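Local coordinates for Acarbose/maltose binding protein GacH (Streptomyces glaucescens, PDB 3K01), which binds acarbose and an acarbose homolog, and probably maltose, as the extracellular solute receptor of an ABC transporter, at residues A[191-196]-A[377-382]; A[105-110]-A[311-316]. All blocks are in the same frame, centred on the assembly; numbering follows the deposited sequence.

Contact 1 (A[191-196]-A[377-382]); sequences WFLPYL and EPIRLQ
I379, on helix 376-387, reaches across to F192 and L193 of 191-196 and is the one residue of its segment that makes this contact. From CB its side chain forks. The CG2 branch goes to the phenylalanine: I379 CG2 stands 3.6 Å from F192 CD2 and 3.7 Å from F192 CB, with F192 CG barely farther off. The methyl therefore sits in the angle between the benzyl carbon and the ring and meets the ring obliquely. The other branch runs through CG1 and stays extended (chi2 174°) to its tip, where I379 CD1 comes to 4.1 Å from L193 CD2. Both partners cross the isoleucine at about a right angle. F192 turns its ring toward helix 376-387 by setting CG anti to its own backbone N (chi1 180°), and the ring also stacks with that of Y222 on helix 216-230, while the F192 side chain touches M383. I379 also touches the loop residues P189 and L203, and Y404 on helix 393-407. R380 leaves the backbone away from 191-196, and its guanidinium grips the E377 carboxylate side-on, R380 NE to E377 OE1 at 2.9 Å and R380 NH2 to E377 OE2 at 2.8 Å, both acceptors being met from above the carboxylate plane. Between 191-196 and 377-382, then, the contact is entirely hydrocarbon: three buried side chains are held by shape and exclusion of water, while the ion pair remains within helix 376-387.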
ATOM      1  N   TRP A 191       7.787  -2.549  -6.234  1.00  6.66           N
ATOM      2  CA  TRP A 191       8.771  -1.493  -6.412  1.00  7.13           C
ATOM      3  C   TRP A 191       8.983  -1.076  -7.852  1.00  7.14           C
ATOM      4  O   TRP A 191       9.672  -0.089  -8.095  1.00  7.88           O
ATOM      5  CB  TRP A 191      10.107  -1.887  -5.766  1.00  7.30           C
ATOM      6  CG  TRP A 191      10.184  -1.595  -4.248  1.00  7.18           C
ATOM      7  CD1 TRP A 191      10.911  -0.588  -3.666  1.00  7.99           C
ATOM      8  CD2 TRP A 191       9.557  -2.308  -3.165  1.00  7.24           C
ATOM      9  NE1 TRP A 191      10.759  -0.632  -2.302  1.00  8.92           N
ATOM     10  CE2 TRP A 191       9.931  -1.663  -1.958  1.00  7.80           C
ATOM     11  CE3 TRP A 191       8.707  -3.419  -3.094  1.00  9.34           C
ATOM     12  CZ2 TRP A 191       9.481  -2.096  -0.699  1.00  9.38           C
ATOM     13  CZ3 TRP A 191       8.259  -3.851  -1.846  1.00 10.17           C
ATOM     14  CH2 TRP A 191       8.644  -3.191  -0.667  1.00 10.10           C
ATOM     15  N   PHE A 192       8.399  -1.792  -8.812  1.00  6.63           N
ATOM     16  CA  PHE A 192       8.404  -1.302 -10.171  1.00  7.03           C
ATOM     17  C   PHE A 192       7.404  -0.168 -10.384  1.00  6.81           C
ATOM     18  O   PHE A 192       7.589   0.694 -11.249  1.00  6.37           O
ATOM     19  CB  PHE A 192       8.098  -2.476 -11.126  1.00  7.76           C
ATOM     20  CG  PHE A 192       8.067  -2.103 -12.570  1.00  8.05           C
ATOM     21  CD1 PHE A 192       9.243  -1.750 -13.223  1.00  9.47           C
ATOM     22  CD2 PHE A 192       6.881  -2.133 -13.287  1.00  8.40           C
ATOM     23  CE1 PHE A 192       9.226  -1.444 -14.610  1.00 10.89           C
ATOM     24  CE2 PHE A 192       6.874  -1.824 -14.686  1.00  8.82           C
ATOM     25  CZ  PHE A 192       8.034  -1.480 -15.314  1.00  9.70           C
ATOM     26  N   LEU A 193       6.312  -0.212  -9.615  1.00  6.48           N
ATOM     27  CA  LEU A 193       5.191   0.649  -9.914  1.00  6.59           C
ATOM     28  C   LEU A 193       5.505   2.150  -9.884  1.00  6.60           C
ATOM     29  O   LEU A 193       5.033   2.881 -10.754  1.00  6.62           O
ATOM     30  CB  LEU A 193       3.963   0.274  -9.057  1.00  7.38           C
ATOM     31  CG  LEU A 193       3.444  -1.149  -9.307  1.00  7.31           C
ATOM     32  CD1 LEU A 193       2.303  -1.459  -8.343  1.00  9.38           C
ATOM     33  CD2 LEU A 193       2.934  -1.311 -10.739  1.00  9.79           C
ATOM     34  N   PRO A 194       6.331   2.630  -8.939  1.00  5.66           N
ATOM     35  CA  PRO A 194       6.682   4.064  -9.028  1.00  6.35           C
ATOM     36  C   PRO A 194       7.287   4.477 -10.365  1.00  6.31           C
ATOM     37  O   PRO A 194       7.018   5.573 -10.850  1.00  6.70           O
ATOM     38  CB  PRO A 194       7.714   4.222  -7.895  1.00  6.82           C
ATOM     39  CG  PRO A 194       7.281   3.206  -6.880  1.00  6.19           C
ATOM     40  CD  PRO A 194       6.913   2.000  -7.729  1.00  6.22           C
ATOM     41  N   TYR A 195       8.110   3.601 -10.943  1.00  6.42           N
ATOM     42  CA  TYR A 195       8.698   3.901 -12.254  1.00  6.87           C
ATOM     43  C   TYR A 195       7.670   3.903 -13.374  1.00  7.20           C
ATOM     44  O   TYR A 195       7.722   4.746 -14.275  1.00  7.56           O
ATOM     45  CB  TYR A 195       9.867   2.943 -12.565  1.00  7.41           C
ATOM     46  CG  TYR A 195      10.937   3.060 -11.500  1.00  7.68           C
ATOM     47  CD1 TYR A 195      11.721   4.203 -11.369  1.00  9.28           C
ATOM     48  CD2 TYR A 195      11.118   2.048 -10.591  1.00  8.45           C
ATOM     49  CE1 TYR A 195      12.669   4.306 -10.347  1.00  9.74           C
ATOM     50  CE2 TYR A 195      12.052   2.133  -9.579  1.00  9.87           C
ATOM     51  CZ  TYR A 195      12.827   3.273  -9.484  1.00  9.65           C
ATOM     52  OH  TYR A 195      13.728   3.366  -8.429  1.00 11.75           O
ATOM     53  N   LEU A 196       6.723   2.961 -13.310  1.00  7.02           N
ATOM     54  CA  LEU A 196       5.640   2.925 -14.280  1.00  7.15           C
ATOM     55  C   LEU A 196       4.800   4.209 -14.190  1.00  7.22           C
ATOM     56  O   LEU A 196       4.553   4.882 -15.198  1.00  8.01           O
ATOM     57  CB  LEU A 196       4.780   1.693 -14.059  1.00  7.18           C
ATOM     58  CG  LEU A 196       3.607   1.558 -15.054  1.00  7.38           C
ATOM     59  CD1 LEU A 196       4.098   1.403 -16.503  1.00  8.89           C
ATOM     60  CD2 LEU A 196       2.766   0.401 -14.641  1.00  8.89           C
ATOM     61  N   GLU A 377       2.941 -10.852 -10.670  1.00  7.76           N
ATOM     62  CA  GLU A 377       3.930 -11.849 -11.040  1.00  7.45           C
ATOM     63  C   GLU A 377       4.583 -11.601 -12.414  1.00  7.42           C
ATOM     64  O   GLU A 377       5.794 -11.731 -12.529  1.00  7.41           O
ATOM     65  CB  GLU A 377       3.369 -13.274 -10.897  1.00  8.18           C
ATOM     66  CG  GLU A 377       4.327 -14.333 -11.407  1.00  8.83           C
ATOM     67  CD  GLU A 377       5.533 -14.549 -10.492  1.00 10.53           C
ATOM     68  OE1 GLU A 377       5.741 -13.837  -9.498  1.00 10.34           O
ATOM     69  OE2 GLU A 377       6.322 -15.463 -10.775  1.00 11.61           O
ATOM     70  N   PRO A 378       3.810 -11.229 -13.449  1.00  7.28           N
ATOM     71  CA  PRO A 378       4.473 -10.947 -14.724  1.00  7.75           C
ATOM     72  C   PRO A 378       5.466  -9.801 -14.633  1.00  7.70           C
ATOM     73  O   PRO A 378       6.540  -9.856 -15.234  1.00  8.44           O
ATOM     74  CB  PRO A 378       3.317 -10.639 -15.681  1.00  8.37           C
ATOM     75  CG  PRO A 378       2.142 -11.407 -15.071  1.00  8.95           C
ATOM     76  CD  PRO A 378       2.335 -11.183 -13.577  1.00  7.57           C
ATOM     77  N   ILE A 379       5.143  -8.771 -13.856  1.00  7.54           N
ATOM     78  CA  ILE A 379       6.097  -7.692 -13.632  1.00  8.01           C
ATOM     79  C   ILE A 379       7.340  -8.210 -12.923  1.00  7.18           C
ATOM     80  O   ILE A 379       8.459  -7.847 -13.290  1.00  7.72           O
ATOM     81  CB  ILE A 379       5.471  -6.573 -12.803  1.00  7.56           C
ATOM     82  CG1 ILE A 379       4.344  -5.905 -13.576  1.00  9.11           C
ATOM     83  CG2 ILE A 379       6.537  -5.542 -12.346  1.00  9.00           C
ATOM     84  CD1 ILE A 379       3.579  -4.859 -12.746  1.00 11.79           C
ATOM     85  N   ARG A 380       7.171  -9.035 -11.899  1.00  6.87           N
ATOM     86  CA  ARG A 380       8.329  -9.521 -11.160  1.00  7.27           C
ATOM     87  C   ARG A 380       9.285 -10.234 -12.119  1.00  5.53           C
ATOM     88  O   ARG A 380      10.490  -9.966 -12.129  1.00  6.65           O
ATOM     89  CB  ARG A 380       7.938 -10.489 -10.068  1.00  6.76           C
ATOM     90  CG  ARG A 380       9.154 -10.940  -9.245  1.00  7.35           C
ATOM     91  CD  ARG A 380       8.857 -12.188  -8.436  1.00  7.79           C
ATOM     92  NE  ARG A 380       8.561 -13.307  -9.339  1.00  7.39           N
ATOM     93  CZ  ARG A 380       9.482 -13.979 -10.040  1.00  8.94           C
ATOM     94  NH1 ARG A 380      10.782 -13.694  -9.936  1.00  8.57           N
ATOM     95  NH2 ARG A 380       9.086 -14.929 -10.872  1.00 10.05           N
ATOM     96  N   LEU A 381       8.745 -11.147 -12.931  1.00  6.33           N
ATOM     97  CA  LEU A 381       9.580 -11.920 -13.835  1.00  6.80           C
ATOM     98  C   LEU A 381      10.281 -11.036 -14.866  1.00  6.95           C
ATOM     99  O   LEU A 381      11.516 -11.164 -15.082  1.00  7.28           O
ATOM    100  CB  LEU A 381       8.699 -12.945 -14.541  1.00  7.49           C
ATOM    101  CG  LEU A 381       9.441 -13.852 -15.517  1.00  7.97           C
ATOM    102  CD1 LEU A 381      10.582 -14.624 -14.845  1.00 10.77           C
ATOM    103  CD2 LEU A 381       8.446 -14.782 -16.163  1.00  9.42           C
ATOM    104  N   GLN A 382       9.520 -10.150 -15.505  1.00  6.27           N
ATOM    105  CA  GLN A 382      10.074  -9.323 -16.531  1.00  6.59           C
ATOM    106  C   GLN A 382      11.038  -8.280 -15.997  1.00  7.73           C
ATOM    107  O   GLN A 382      12.089  -8.026 -16.625  1.00  7.20           O
ATOM    108  CB  GLN A 382       8.995  -8.680 -17.412  1.00  7.30           C
ATOM    109  CG  GLN A 382       8.047  -9.687 -18.124  1.00  8.02           C
ATOM    110  CD  GLN A 382       8.797 -10.773 -18.849  1.00  7.64           C
ATOM    111  OE1 GLN A 382       9.753 -10.481 -19.564  1.00  8.79           O
ATOM    112  NE2 GLN A 382       8.357 -12.016 -18.704  1.00  9.98           N
TER

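Contact 2 (A[105-110]-A[311-316]); sequences APLDGT and ASYAFV
Y313 lays its ring against a type II beta turn, L107 to T110, so that in this solute-binding protein fold a helix side chain from 309-320 closes over the loop that follows helix 92-100. Along the helix, S312 comes first and packs on the neighbouring strands, its OG bonded to N308 O. Y313 follows and carries the contact. Its CG lies anti to the carbonyl carbon (chi1 -64°), which carries the ring out to the turn. T110 sits over one face: T110 CB is 3.9 Å from the centroid of the Y313 ring and 9° off its normal, a CH-pi contact, while T110 CG2 lies 3.8 Å from Y313 CZ. L107 approaches the same ring obliquely, with L107 CD2 3.8 Å from Y313 CE1. Last comes V316, which leaves the backbone toward 105-110, without close contact, and packs on L300, V136, V87 and A112. The turn is braced from within, for T110 OG1 donates to L107 O at 2.7 Å and also bonds A112 N. At the tip of the tyrosine one water spans the gap: it donates a hydrogen bond to P106 O at 2.7 Å and is hydrogen-bonded to Y313 OH at 2.7 Å.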
ATOM      1  N   ALA A 105     -20.778  -8.399   1.540  1.00  8.02           N
ATOM      2  CA  ALA A 105     -22.080  -7.723   1.478  1.00  8.47           C
ATOM      3  C   ALA A 105     -21.939  -6.355   0.834  1.00  8.13           C
ATOM      4  O   ALA A 105     -21.030  -5.598   1.169  1.00  8.64           O
ATOM      5  CB  ALA A 105     -22.624  -7.547   2.895  1.00  9.43           C
ATOM      6  N   PRO A 106     -22.842  -5.989  -0.081  1.00  9.04           N
ATOM      7  CA  PRO A 106     -22.759  -4.622  -0.611  1.00  9.06           C
ATOM      8  C   PRO A 106     -23.232  -3.612   0.431  1.00  9.21           C
ATOM      9  O   PRO A 106     -24.175  -3.885   1.181  1.00  9.98           O
ATOM     10  CB  PRO A 106     -23.735  -4.659  -1.793  1.00  9.73           C
ATOM     11  CG  PRO A 106     -24.752  -5.701  -1.407  1.00 10.81           C
ATOM     12  CD  PRO A 106     -23.954  -6.765  -0.677  1.00  9.57           C
ATOM     13  N   LEU A 107     -22.606  -2.446   0.466  1.00  8.48           N
ATOM     14  CA  LEU A 107     -22.850  -1.488   1.521  1.00  8.62           C
ATOM     15  C   LEU A 107     -23.598  -0.257   1.040  1.00  8.40           C
ATOM     16  O   LEU A 107     -23.996   0.571   1.856  1.00  8.44           O
ATOM     17  CB  LEU A 107     -21.524  -1.094   2.186  1.00  7.91           C
ATOM     18  CG  LEU A 107     -20.720  -2.228   2.817  1.00  7.40           C
ATOM     19  CD1 LEU A 107     -19.461  -1.679   3.491  1.00  8.63           C
ATOM     20  CD2 LEU A 107     -21.528  -3.031   3.829  1.00  8.96           C
ATOM     21  N   ASP A 108     -23.787  -0.097  -0.272  1.00  9.37           N
ATOM     22  CA  ASP A 108     -24.560   1.070  -0.750  1.00 10.34           C
ATOM     23  C   ASP A 108     -25.958   1.030  -0.201  1.00 10.66           C
ATOM     24  O   ASP A 108     -26.563  -0.027  -0.074  1.00 11.18           O
ATOM     25  CB  ASP A 108     -24.607   1.115  -2.264  1.00 12.23           C
ATOM     26  CG  ASP A 108     -23.240   1.028  -2.859  1.00 12.15           C
ATOM     27  OD1 ASP A 108     -22.504   2.059  -2.872  1.00 14.52           O
ATOM     28  OD2 ASP A 108     -22.874  -0.121  -3.184  1.00 16.07           O
ATOM     29  N   GLY A 109     -26.447   2.188   0.202  1.00 10.03           N
ATOM     30  CA  GLY A 109     -27.793   2.272   0.748  1.00 10.70           C
ATOM     31  C   GLY A 109     -27.911   1.564   2.078  1.00 10.09           C
ATOM     32  O   GLY A 109     -28.996   1.099   2.438  1.00 11.04           O
ATOM     33  N   THR A 110     -26.809   1.483   2.828  1.00  9.43           N
ATOM     34  CA  THR A 110     -26.817   0.947   4.184  1.00  9.53           C
ATOM     35  C   THR A 110     -26.214   1.938   5.134  1.00  9.75           C
ATOM     36  O   THR A 110     -25.464   2.826   4.714  1.00 10.19           O
ATOM     37  CB  THR A 110     -26.032  -0.366   4.364  1.00  9.87           C
ATOM     38  OG1 THR A 110     -24.622  -0.078   4.429  1.00  9.33           O
ATOM     39  CG2 THR A 110     -26.341  -1.370   3.266  1.00 10.46           C
ATOM     40  N   ALA A 311     -25.765  -4.993  12.878  1.00  9.25           N
ATOM     41  CA  ALA A 311     -24.723  -4.659  13.849  1.00  9.30           C
ATOM     42  C   ALA A 311     -23.370  -4.529  13.155  1.00  8.77           C
ATOM     43  O   ALA A 311     -22.542  -3.726  13.580  1.00  8.93           O
ATOM     44  CB  ALA A 311     -24.667  -5.678  14.976  1.00 10.16           C
ATOM     45  N   SER A 312     -23.172  -5.333  12.105  1.00  8.36           N
ATOM     46  CA  SER A 312     -21.923  -5.265  11.343  1.00  8.23           C
ATOM     47  C   SER A 312     -21.784  -3.944  10.604  1.00  8.29           C
ATOM     48  O   SER A 312     -20.693  -3.376  10.568  1.00  8.78           O
ATOM     49  CB  SER A 312     -21.792  -6.442  10.372  1.00  8.46           C
ATOM     50  OG  SER A 312     -21.797  -7.679  11.057  1.00  9.40           O
ATOM     51  N   TYR A 313     -22.870  -3.426  10.028  1.00  8.46           N
ATOM     52  CA  TYR A 313     -22.802  -2.113   9.387  1.00  8.52           C
ATOM     53  C   TYR A 313     -22.358  -1.072  10.410  1.00  8.63           C
ATOM     54  O   TYR A 313     -21.496  -0.231  10.128  1.00  8.39           O
ATOM     55  CB  TYR A 313     -24.180  -1.694   8.881  1.00  8.08           C
ATOM     56  CG  TYR A 313     -24.792  -2.555   7.792  1.00  8.82           C
ATOM     57  CD1 TYR A 313     -24.009  -3.260   6.872  1.00  8.14           C
ATOM     58  CD2 TYR A 313     -26.181  -2.657   7.682  1.00  8.61           C
ATOM     59  CE1 TYR A 313     -24.602  -4.042   5.878  1.00  9.60           C
ATOM     60  CE2 TYR A 313     -26.773  -3.427   6.699  1.00  8.75           C
ATOM     61  CZ  TYR A 313     -25.992  -4.130   5.806  1.00  9.19           C
ATOM     62  OH  TYR A 313     -26.583  -4.896   4.829  1.00 11.07           O
ATOM     63  N   ALA A 314     -22.958  -1.110  11.606  1.00  8.18           N
ATOM     64  CA  ALA A 314     -22.621  -0.149  12.627  1.00  8.47           C
ATOM     65  C   ALA A 314     -21.177  -0.340  13.126  1.00  8.32           C
ATOM     66  O   ALA A 314     -20.472   0.646  13.413  1.00  7.76           O
ATOM     67  CB  ALA A 314     -23.611  -0.255  13.788  1.00  9.34           C
ATOM     68  N   PHE A 315     -20.732  -1.586  13.199  1.00  8.15           N
ATOM     69  CA  PHE A 315     -19.366  -1.839  13.648  1.00  7.64           C
ATOM     70  C   PHE A 315     -18.323  -1.279  12.663  1.00  7.99           C
ATOM     71  O   PHE A 315     -17.348  -0.644  13.085  1.00  8.42           O
ATOM     72  CB  PHE A 315     -19.154  -3.339  13.842  1.00  8.07           C
ATOM     73  CG  PHE A 315     -17.773  -3.692  14.345  1.00  8.75           C
ATOM     74  CD1 PHE A 315     -17.469  -3.576  15.689  1.00  9.90           C
ATOM     75  CD2 PHE A 315     -16.795  -4.116  13.461  1.00  9.25           C
ATOM     76  CE1 PHE A 315     -16.198  -3.896  16.161  1.00 10.67           C
ATOM     77  CE2 PHE A 315     -15.515  -4.447  13.919  1.00  9.19           C
ATOM     78  CZ  PHE A 315     -15.217  -4.332  15.273  1.00  8.96           C
ATOM     79  N   VAL A 316     -18.516  -1.499  11.366  1.00  7.29           N
ATOM     80  CA  VAL A 316     -17.540  -0.963  10.408  1.00  8.39           C
ATOM     81  C   VAL A 316     -17.600   0.549  10.358  1.00  8.01           C
ATOM     82  O   VAL A 316     -16.565   1.189  10.201  1.00  8.47           O
ATOM     83  CB  VAL A 316     -17.607  -1.609   9.005  1.00  8.43           C
ATOM     84  CG1 VAL A 316     -17.458  -3.119   9.107  1.00  9.25           C
ATOM     85  CG2 VAL A 316     -18.861  -1.217   8.228  1.00  9.37           C
TER
HETATM   86  O   HOH W   1     -25.740  -5.698   2.408  1.00 14.52           O

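In the fold
The two contacts lie on opposite sides of the chain's centre, with their own centres 35 Å apart and their nearest atoms about 25 Å apart, so neither touches the other. Along the chain the segments alternate: 105-110, 191-196, 311-316, 377-382; 181 residues separate the closest ends in contact 1 and 201 in contact 2. Contact 2 joins a loop to helix 309-320 beside strands 87-91, 132-148 and 293-302, whereas contact 1 joins segment 191-196, leading into helix 193-198, to helix 376-387, next to helices 216-230 and 393-407. In this family two lobes flank the ligand cleft, and the arrangement is consistent with each contact packing within a different lobe rather than across the cleft.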